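Local coordinates for leucine aminopeptidase 2, chloroplastic (Streptomyces sp. BC16019, PDB 5LHJ), which acts as a manganese-binding M17-family metalloaminopeptidase in bottromycin maturation and presumably removes unsubstituted N-terminal amino acids from peptides, at residues A[316-327]-A[338-346]; A[58-66]-A[77-85]. One frame throughout, in Å; residues are numbered along the deposited sequence.

Overall arrangement
Contact 2 closes before contact 1 opens along the chain, and the two lie on opposite sides of its centre, their centres 52 Å apart and their nearest atoms about 37 Å apart. Contact 2 belongs to the N-terminal domain of the M17 family, at the hairpin of strands 65-69 and 76-81 that ends a five-stranded mixed sheet. Contact 1 belongs to the catalytic domain, where the loop after strand 306-316 meets the segment leading into helix 345-358. They share no sheet or helix. Manganese ligands Asp343 and Glu345 sit in contact 1, whereas contact 2 is structural packing far from the metal site.

Contact 1: A[316-327]-A[338-346]; sequences NMPDGGALRVGD and EITHTDNEG
Gly326 and Ile339 bring two largely irregular segments together through a pair of nearly straight hydrogen bonds, Gly326 N to Ile339 O at 2.7 Å and Ile339 N to Asp327 O at 2.9 Å. The type II turn from Arg324 to Asp327 presents these groups, and at Gly326 the backbone angles would jam a CB against the carbonyl O of Val325, which calls for glycine. Next to the turn, Leu323 and Ile339 reach toward each other tip to tip, with Leu323 CD2 4.0 Å from Ile339 CG1. Thr342 crosses Val325 at about a right angle: its CG2 lies 3.5 Å from Leu323 O and also meets Val325 CG2. With OG1 between the backbone N and the carbonyl carbon (chi1 66°), CG2 is left to face these neighbours, and OG1 bonds to Gly268 O and Ser271 N. The segment 338-346 carries part of the two-metal site of the M17 aminopeptidases: Asp343 and Glu345 are manganese ligands in this protein, although the model has no metal bound to this chain. Asn316 is the polar link to that site. Its CG stands anti to the backbone N (chi1 -173°), which carries the amide across to Thr342, and ND2 donates to Thr342 O at 3.1 Å, tilted out of the carbonyl plane. The same ND2 also bonds to Asp266 OD1, so a neutral amide ties the turn before Glu345 to another manganese ligand. Glu345 bends at chi2 and brings CG to 3.6 Å from Asn316 ND2; the amide and carboxylate planes are 29° apart. Beside Gly326, a water donates to both Gly326 O and Glu338 OE2. Arg324 NE meets the syn lone pair of Asp327 OD2, while Arg324 NH1 forms a salt bridge to Glu315 of the second subunit.

Contact 2: A[58-66]-A[77-85]; sequences FVARPGQVV and VLNVGLGPA
Val66 and Asn79 form a hydrogen-bonded antiparallel pair in the beta hairpin of strands 65-69 and 76-81, at one end of the mixed sheet of the N-terminal domain. Val66 N donates to Asn79 O at 3.0 Å, in the carbonyl plane, and Asn79 N returns the bond to Val66 O. Packing is tight around Gly81, whose N donates to Gln64 O and whose O accepts from Gly63 N above the carbonyl plane. Gly81 CA lies just 3.2 Å from Arg61 O, and a CB there would clash with Arg61 O and Ala60 C. The buried Phe58 ring packs against the 79-81 backbone: CG anti to the backbone N (chi1 -174°) swings it beneath Asn79, whose CB rests over one face 4.0 Å from the ring centroid, a CH-pi contact. Ala60 N lies over the opposite face, and Val80 C meets the edge. Were Phe58 cut back to an alanine, Asn79 CB would probably lose its CH-pi partner and a gap would open between the 58-60 backbone and the strand. On the Val80 face of the sheet, the Val65 and Leu78 side chains cross obliquely, Val65 CG1 4.1 Å from Leu78 CD2. The solvent side is looser. Pro62, though exposed, still lays CG 3.9 Å from Gly83 CA. Gln64 reaches back along the chain before it: OE1 accepts from Val59 N, and NE2 bonds to Gly57 O. Beside the Val66–Asn79 pair, one water donates to Val66 O at 2.9 Å and accepts from Asn79 ND2 at 2.8 Å.

Contact 1: A[316-327]-A[338-346]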
loop_
_atom_site.group_PDB
_atom_site.type_symbol
_atom_site.label_atom_id
_atom_site.label_comp_id
_atom_site.label_asym_id
_atom_site.label_seq_id
_atom_site.Cartn_x
_atom_site.Cartn_y
_atom_site.Cartn_z
ATOM N N ASN A 316 -3.939 18.530 -17.419
ATOM C CA ASN A 316 -3.370 17.183 -17.563
ATOM C C ASN A 316 -4.431 16.167 -17.101
ATOM O O ASN A 316 -4.664 16.021 -15.898
ATOM C CB ASN A 316 -2.094 17.073 -16.719
ATOM C CG ASN A 316 -1.333 15.765 -16.943
ATOM O OD1 ASN A 316 -1.493 15.106 -17.962
ATOM N ND2 ASN A 316 -0.488 15.408 -15.995
ATOM N N MET A 317 -5.089 15.496 -18.051
ATOM C CA MET A 317 -6.233 14.617 -17.765
ATOM C C MET A 317 -6.036 13.229 -18.372
ATOM O O MET A 317 -5.398 13.110 -19.410
ATOM C CB MET A 317 -7.521 15.217 -18.367
ATOM C CG MET A 317 -8.002 16.531 -17.768
ATOM S SD MET A 317 -8.766 16.268 -16.163
ATOM C CE MET A 317 -10.498 16.111 -16.571
ATOM N N PRO A 318 -6.603 12.177 -17.743
ATOM C CA PRO A 318 -6.666 10.878 -18.410
ATOM C C PRO A 318 -7.819 10.869 -19.425
ATOM O O PRO A 318 -8.847 11.531 -19.221
ATOM C CB PRO A 318 -6.957 9.919 -17.255
ATOM C CG PRO A 318 -7.843 10.721 -16.360
ATOM C CD PRO A 318 -7.418 12.177 -16.514
ATOM N N ASP A 319 -7.646 10.118 -20.504
ATOM C CA ASP A 319 -8.567 10.168 -21.639
ATOM C C ASP A 319 -8.082 9.171 -22.667
ATOM O O ASP A 319 -6.897 8.804 -22.674
ATOM C CB ASP A 319 -8.545 11.560 -22.284
ATOM C CG ASP A 319 -9.639 11.740 -23.306
ATOM O OD1 ASP A 319 -10.798 11.878 -22.878
ATOM O OD2 ASP A 319 -9.331 11.755 -24.528
ATOM N N GLY A 320 -8.984 8.746 -23.538
ATOM C CA GLY A 320 -8.619 7.897 -24.665
ATOM C C GLY A 320 -7.568 8.464 -25.601
ATOM O O GLY A 320 -6.902 7.693 -26.309
ATOM N N GLY A 321 -7.466 9.796 -25.652
ATOM C CA GLY A 321 -6.436 10.487 -26.431
ATOM C C GLY A 321 -5.322 11.141 -25.637
ATOM O O GLY A 321 -4.645 12.013 -26.161
ATOM N N ALA A 322 -5.093 10.700 -24.401
ATOM C CA ALA A 322 -4.107 11.335 -23.517
ATOM C C ALA A 322 -2.675 10.884 -23.790
ATOM O O ALA A 322 -2.432 9.801 -24.315
ATOM C CB ALA A 322 -4.451 11.068 -22.062
ATOM N N LEU A 323 -1.728 11.729 -23.386
ATOM C CA LEU A 323 -0.301 11.430 -23.490
ATOM C C LEU A 323 0.033 10.087 -22.839
ATOM O O LEU A 323 -0.410 9.816 -21.726
ATOM C CB LEU A 323 0.503 12.545 -22.811
ATOM C CG LEU A 323 2.034 12.492 -22.949
ATOM C CD1 LEU A 323 2.521 12.404 -24.381
ATOM C CD2 LEU A 323 2.615 13.720 -22.287
ATOM N N ARG A 324 0.777 9.243 -23.549
ATOM C CA ARG A 324 1.039 7.873 -23.103
ATOM C C ARG A 324 2.441 7.734 -22.542
ATOM O O ARG A 324 3.378 8.337 -23.041
ATOM C CB ARG A 324 0.895 6.876 -24.264
ATOM C CG ARG A 324 -0.505 6.751 -24.876
ATOM C CD ARG A 324 -0.480 6.174 -26.287
ATOM N NE ARG A 324 -0.027 7.237 -27.157
ATOM C CZ ARG A 324 -0.565 7.647 -28.293
ATOM N NH1 ARG A 324 -1.575 7.024 -28.905
ATOM N NH2 ARG A 324 0.011 8.696 -28.865
ATOM N N VAL A 325 2.589 6.865 -21.548
ATOM C CA VAL A 325 3.910 6.434 -21.095
ATOM C C VAL A 325 4.632 5.754 -22.264
ATOM O O VAL A 325 4.049 4.887 -22.935
ATOM C CB VAL A 325 3.799 5.458 -19.895
ATOM C CG1 VAL A 325 5.159 4.855 -19.548
ATOM C CG2 VAL A 325 3.194 6.176 -18.696
ATOM N N GLY A 326 5.869 6.166 -22.523
ATOM C CA GLY A 326 6.643 5.657 -23.665
ATOM C C GLY A 326 6.642 6.572 -24.876
ATOM O O GLY A 326 7.485 6.406 -25.772
ATOM N N ASP A 327 5.720 7.534 -24.922
ATOM C CA ASP A 327 5.716 8.524 -26.002
ATOM C C ASP A 327 6.977 9.365 -25.967
ATOM O O ASP A 327 7.608 9.513 -24.918
ATOM C CB ASP A 327 4.491 9.430 -25.937
ATOM C CG ASP A 327 3.224 8.743 -26.434
ATOM O OD1 ASP A 327 3.300 7.585 -26.922
ATOM O OD2 ASP A 327 2.152 9.380 -26.337
ATOM N N GLU A 338 11.558 11.357 -23.599
ATOM C CA GLU A 338 10.738 10.179 -23.386
ATOM C C GLU A 338 9.867 10.375 -22.150
ATOM O O GLU A 338 10.384 10.706 -21.077
ATOM C CB GLU A 338 11.615 8.950 -23.184
ATOM C CG GLU A 338 10.822 7.662 -23.043
ATOM C CD GLU A 338 11.666 6.449 -22.681
ATOM O OE1 GLU A 338 12.826 6.589 -22.221
ATOM O OE2 GLU A 338 11.135 5.331 -22.831
ATOM N N ILE A 339 8.558 10.168 -22.307
ATOM C CA ILE A 339 7.597 10.284 -21.211
ATOM C C ILE A 339 7.586 8.981 -20.430
ATOM O O ILE A 339 6.958 7.992 -20.833
ATOM C CB ILE A 339 6.165 10.636 -21.704
ATOM C CG1 ILE A 339 6.176 11.893 -22.588
ATOM C CG2 ILE A 339 5.207 10.805 -20.508
ATOM C CD1 ILE A 339 6.742 13.142 -21.942
ATOM N N THR A 340 8.303 8.956 -19.314
ATOM C CA THR A 340 8.317 7.770 -18.462
ATOM C C THR A 340 7.297 7.830 -17.317
ATOM O O THR A 340 7.035 6.808 -16.682
ATOM C CB THR A 340 9.726 7.528 -17.911
ATOM O OG1 THR A 340 10.175 8.702 -17.240
ATOM C CG2 THR A 340 10.704 7.202 -19.066
ATOM N N HIS A 341 6.739 9.010 -17.038
ATOM C CA HIS A 341 5.676 9.157 -16.036
ATOM C C HIS A 341 4.874 10.398 -16.419
ATOM O O HIS A 341 5.450 11.482 -16.519
ATOM C CB HIS A 341 6.291 9.286 -14.613
ATOM C CG HIS A 341 5.331 8.994 -13.501
ATOM N ND1 HIS A 341 4.179 9.719 -13.314
ATOM C CD2 HIS A 341 5.347 8.064 -12.515
ATOM C CE1 HIS A 341 3.517 9.251 -12.268
ATOM N NE2 HIS A 341 4.198 8.233 -11.774
ATOM N N THR A 342 3.564 10.245 -16.633
ATOM C CA THR A 342 2.722 11.364 -17.081
ATOM C C THR A 342 2.464 12.439 -16.007
ATOM O O THR A 342 1.989 13.522 -16.331
ATOM C CB THR A 342 1.369 10.893 -17.659
ATOM O OG1 THR A 342 0.576 10.302 -16.623
ATOM C CG2 THR A 342 1.580 9.909 -18.802
ATOM N N ASP A 343 2.739 12.136 -14.743
ATOM C CA ASP A 343 2.662 13.127 -13.656
ATOM C C ASP A 343 3.840 14.125 -13.613
ATOM O O ASP A 343 3.741 15.144 -12.921
ATOM C CB ASP A 343 2.499 12.437 -12.299
ATOM C CG ASP A 343 2.049 13.386 -11.187
ATOM O OD1 ASP A 343 1.241 14.309 -11.434
ATOM O OD2 ASP A 343 2.505 13.197 -10.035
ATOM N N ASN A 344 4.926 13.881 -14.356
ATOM C CA ASN A 344 6.012 14.872 -14.481
ATOM C C ASN A 344 5.834 15.683 -15.772
ATOM O O ASN A 344 6.752 15.816 -16.593
ATOM C CB ASN A 344 7.393 14.217 -14.414
ATOM C CG ASN A 344 7.824 13.882 -12.989
ATOM O OD1 ASN A 344 7.107 14.159 -12.013
ATOM N ND2 ASN A 344 9.011 13.296 -12.860
ATOM N N GLU A 345 4.642 16.243 -15.912
ATOM C CA GLU A 345 4.249 16.942 -17.144
ATOM C C GLU A 345 4.745 18.383 -17.174
ATOM O O GLU A 345 4.976 18.918 -18.250
ATOM C CB GLU A 345 2.725 16.862 -17.354
ATOM C CG GLU A 345 1.887 18.001 -16.782
ATOM C CD GLU A 345 1.851 18.102 -15.279
ATOM O OE1 GLU A 345 2.274 17.158 -14.572
ATOM O OE2 GLU A 345 1.378 19.144 -14.792
ATOM N N GLY A 346 4.907 19.009 -16.004
ATOM C CA GLY A 346 5.312 20.407 -15.926
ATOM C C GLY A 346 6.615 20.713 -16.648
ATOM O O GLY A 346 6.711 21.690 -17.409
HETATM O O HOH W 1 9.726 4.811 -25.335
#

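Contact 2: A[58-66]-A[77-85]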
loop_
_atom_site.group_PDB
_atom_site.type_symbol
_atom_site.label_atom_id
_atom_site.label_comp_id
_atom_site.label_asym_id
_atom_site.label_seq_id
_atom_site.Cartn_x
_atom_site.Cartn_y
_atom_site.Cartn_z
ATOM N N PHE A 58 -1.298 40.992 28.475
ATOM C CA PHE A 58 -0.527 41.562 27.379
ATOM C C PHE A 58 0.929 41.676 27.808
ATOM O O PHE A 58 1.223 42.350 28.801
ATOM C CB PHE A 58 -1.036 42.941 26.958
ATOM C CG PHE A 58 -0.336 43.480 25.733
ATOM C CD1 PHE A 58 -0.702 43.035 24.463
ATOM C CD2 PHE A 58 0.708 44.394 25.848
ATOM C CE1 PHE A 58 -0.049 43.503 23.332
ATOM C CE2 PHE A 58 1.368 44.866 24.717
ATOM C CZ PHE A 58 0.983 44.421 23.459
ATOM N N VAL A 59 1.820 41.008 27.068
ATOM C CA VAL A 59 3.269 41.080 27.302
ATOM C C VAL A 59 4.052 41.394 26.006
ATOM O O VAL A 59 5.264 41.135 25.916
ATOM C CB VAL A 59 3.798 39.794 27.981
ATOM C CG1 VAL A 59 3.175 39.615 29.364
ATOM C CG2 VAL A 59 3.549 38.563 27.117
ATOM N N ALA A 60 3.354 41.971 25.021
ATOM C CA ALA A 60 3.930 42.358 23.743
ATOM C C ALA A 60 4.587 41.227 22.939
ATOM O O ALA A 60 5.540 41.481 22.205
ATOM C CB ALA A 60 4.895 43.515 23.941
ATOM N N ARG A 61 4.065 40.000 23.037
ATOM C CA ARG A 61 4.520 38.904 22.158
ATOM C C ARG A 61 4.156 39.265 20.719
ATOM O O ARG A 61 3.077 39.792 20.495
ATOM C CB ARG A 61 3.861 37.564 22.499
ATOM C CG ARG A 61 4.249 36.974 23.840
ATOM C CD ARG A 61 3.720 35.546 24.050
ATOM N NE ARG A 61 2.291 35.512 24.408
ATOM C CZ ARG A 61 1.271 35.424 23.545
ATOM N NH1 ARG A 61 1.470 35.344 22.227
ATOM N NH2 ARG A 61 0.024 35.411 24.005
ATOM N N PRO A 62 5.040 38.987 19.741
ATOM C CA PRO A 62 4.719 39.348 18.348
ATOM C C PRO A 62 3.366 38.826 17.882
ATOM O O PRO A 62 3.088 37.640 18.009
ATOM C CB PRO A 62 5.857 38.700 17.555
ATOM C CG PRO A 62 6.999 38.748 18.504
ATOM C CD PRO A 62 6.398 38.426 19.843
ATOM N N GLY A 63 2.512 39.725 17.404
ATOM C CA GLY A 63 1.161 39.354 16.979
ATOM C C GLY A 63 0.109 39.120 18.068
ATOM O O GLY A 63 -1.045 38.845 17.733
ATOM N N GLN A 64 0.474 39.227 19.352
ATOM C CA GLN A 64 -0.505 39.159 20.441
ATOM C C GLN A 64 -1.359 40.413 20.390
ATOM O O GLN A 64 -0.822 41.511 20.286
ATOM C CB GLN A 64 0.183 39.101 21.801
ATOM C CG GLN A 64 -0.768 39.038 22.987
ATOM C CD GLN A 64 -0.056 39.083 24.322
ATOM O OE1 GLN A 64 1.055 39.607 24.439
ATOM N NE2 GLN A 64 -0.713 38.555 25.356
ATOM N N VAL A 65 -2.674 40.253 20.494
ATOM C CA VAL A 65 -3.583 41.391 20.446
ATOM C C VAL A 65 -4.495 41.377 21.659
ATOM O O VAL A 65 -5.128 40.364 21.933
ATOM C CB VAL A 65 -4.439 41.364 19.171
ATOM C CG1 VAL A 65 -5.449 42.504 19.179
ATOM C CG2 VAL A 65 -3.540 41.440 17.947
ATOM N N VAL A 66 -4.573 42.508 22.358
ATOM C CA VAL A 66 -5.561 42.706 23.431
ATOM C C VAL A 66 -6.350 43.985 23.163
ATOM O O VAL A 66 -5.766 45.065 23.089
ATOM C CB VAL A 66 -4.892 42.773 24.810
ATOM C CG1 VAL A 66 -5.937 42.998 25.898
ATOM C CG2 VAL A 66 -4.127 41.481 25.081
ATOM N N VAL A 77 -9.303 50.353 21.243
ATOM C CA VAL A 77 -7.860 50.337 21.036
ATOM C C VAL A 77 -7.403 48.880 21.053
ATOM O O VAL A 77 -7.832 48.106 21.910
ATOM C CB VAL A 77 -7.122 51.161 22.116
ATOM C CG1 VAL A 77 -5.621 50.864 22.130
ATOM C CG2 VAL A 77 -7.372 52.651 21.906
ATOM N N LEU A 78 -6.566 48.512 20.077
ATOM C CA LEU A 78 -5.860 47.235 20.088
ATOM C C LEU A 78 -4.412 47.492 20.455
ATOM O O LEU A 78 -3.720 48.236 19.762
ATOM C CB LEU A 78 -5.899 46.551 18.726
ATOM C CG LEU A 78 -7.246 46.332 18.058
ATOM C CD1 LEU A 78 -7.018 45.682 16.703
ATOM C CD2 LEU A 78 -8.169 45.505 18.917
ATOM N N ASN A 79 -3.958 46.899 21.556
ATOM C CA ASN A 79 -2.532 46.788 21.804
ATOM C C ASN A 79 -1.991 45.549 21.102
ATOM O O ASN A 79 -2.497 44.434 21.308
ATOM C CB ASN A 79 -2.236 46.776 23.300
ATOM C CG ASN A 79 -2.377 48.162 23.922
ATOM O OD1 ASN A 79 -1.822 49.150 23.414
ATOM N ND2 ASN A 79 -3.124 48.246 25.007
ATOM N N VAL A 80 -0.960 45.754 20.282
ATOM C CA VAL A 80 -0.461 44.718 19.376
ATOM C C VAL A 80 1.027 44.522 19.621
ATOM O O VAL A 80 1.810 45.469 19.521
ATOM C CB VAL A 80 -0.707 45.091 17.905
ATOM C CG1 VAL A 80 -0.287 43.950 16.981
ATOM C CG2 VAL A 80 -2.168 45.467 17.700
ATOM N N GLY A 81 1.413 43.294 19.946
ATOM C CA GLY A 81 2.796 42.993 20.275
ATOM C C GLY A 81 3.745 43.046 19.088
ATOM O O GLY A 81 3.428 42.558 18.006
ATOM N N LEU A 82 4.910 43.651 19.300
ATOM C CA LEU A 82 6.000 43.673 18.319
ATOM C C LEU A 82 7.283 43.016 18.849
ATOM O O LEU A 82 8.326 43.068 18.188
ATOM C CB LEU A 82 6.292 45.117 17.901
ATOM C CG LEU A 82 5.155 45.863 17.181
ATOM C CD1 LEU A 82 5.459 47.345 17.125
ATOM C CD2 LEU A 82 4.929 45.324 15.776
ATOM N N GLY A 83 7.204 42.384 20.020
ATOM C CA GLY A 83 8.366 41.725 20.615
ATOM C C GLY A 83 9.469 42.695 21.001
ATOM O O GLY A 83 9.264 43.915 20.987
ATOM N N PRO A 84 10.651 42.163 21.353
ATOM C CA PRO A 84 11.785 43.027 21.695
ATOM C C PRO A 84 12.194 43.940 20.548
ATOM O O PRO A 84 12.283 43.495 19.401
ATOM C CB PRO A 84 12.901 42.030 22.026
ATOM C CG PRO A 84 12.183 40.788 22.445
ATOM C CD PRO A 84 10.975 40.741 21.545
ATOM N N ALA A 85 12.434 45.212 20.858
ATOM C CA ALA A 85 12.830 46.186 19.844
ATOM C C ALA A 85 14.062 45.715 19.064
ATOM O O ALA A 85 14.111 45.849 17.845
ATOM C CB ALA A 85 13.080 47.543 20.482
HETATM O O HOH W 2 -4.792 46.127 25.591
#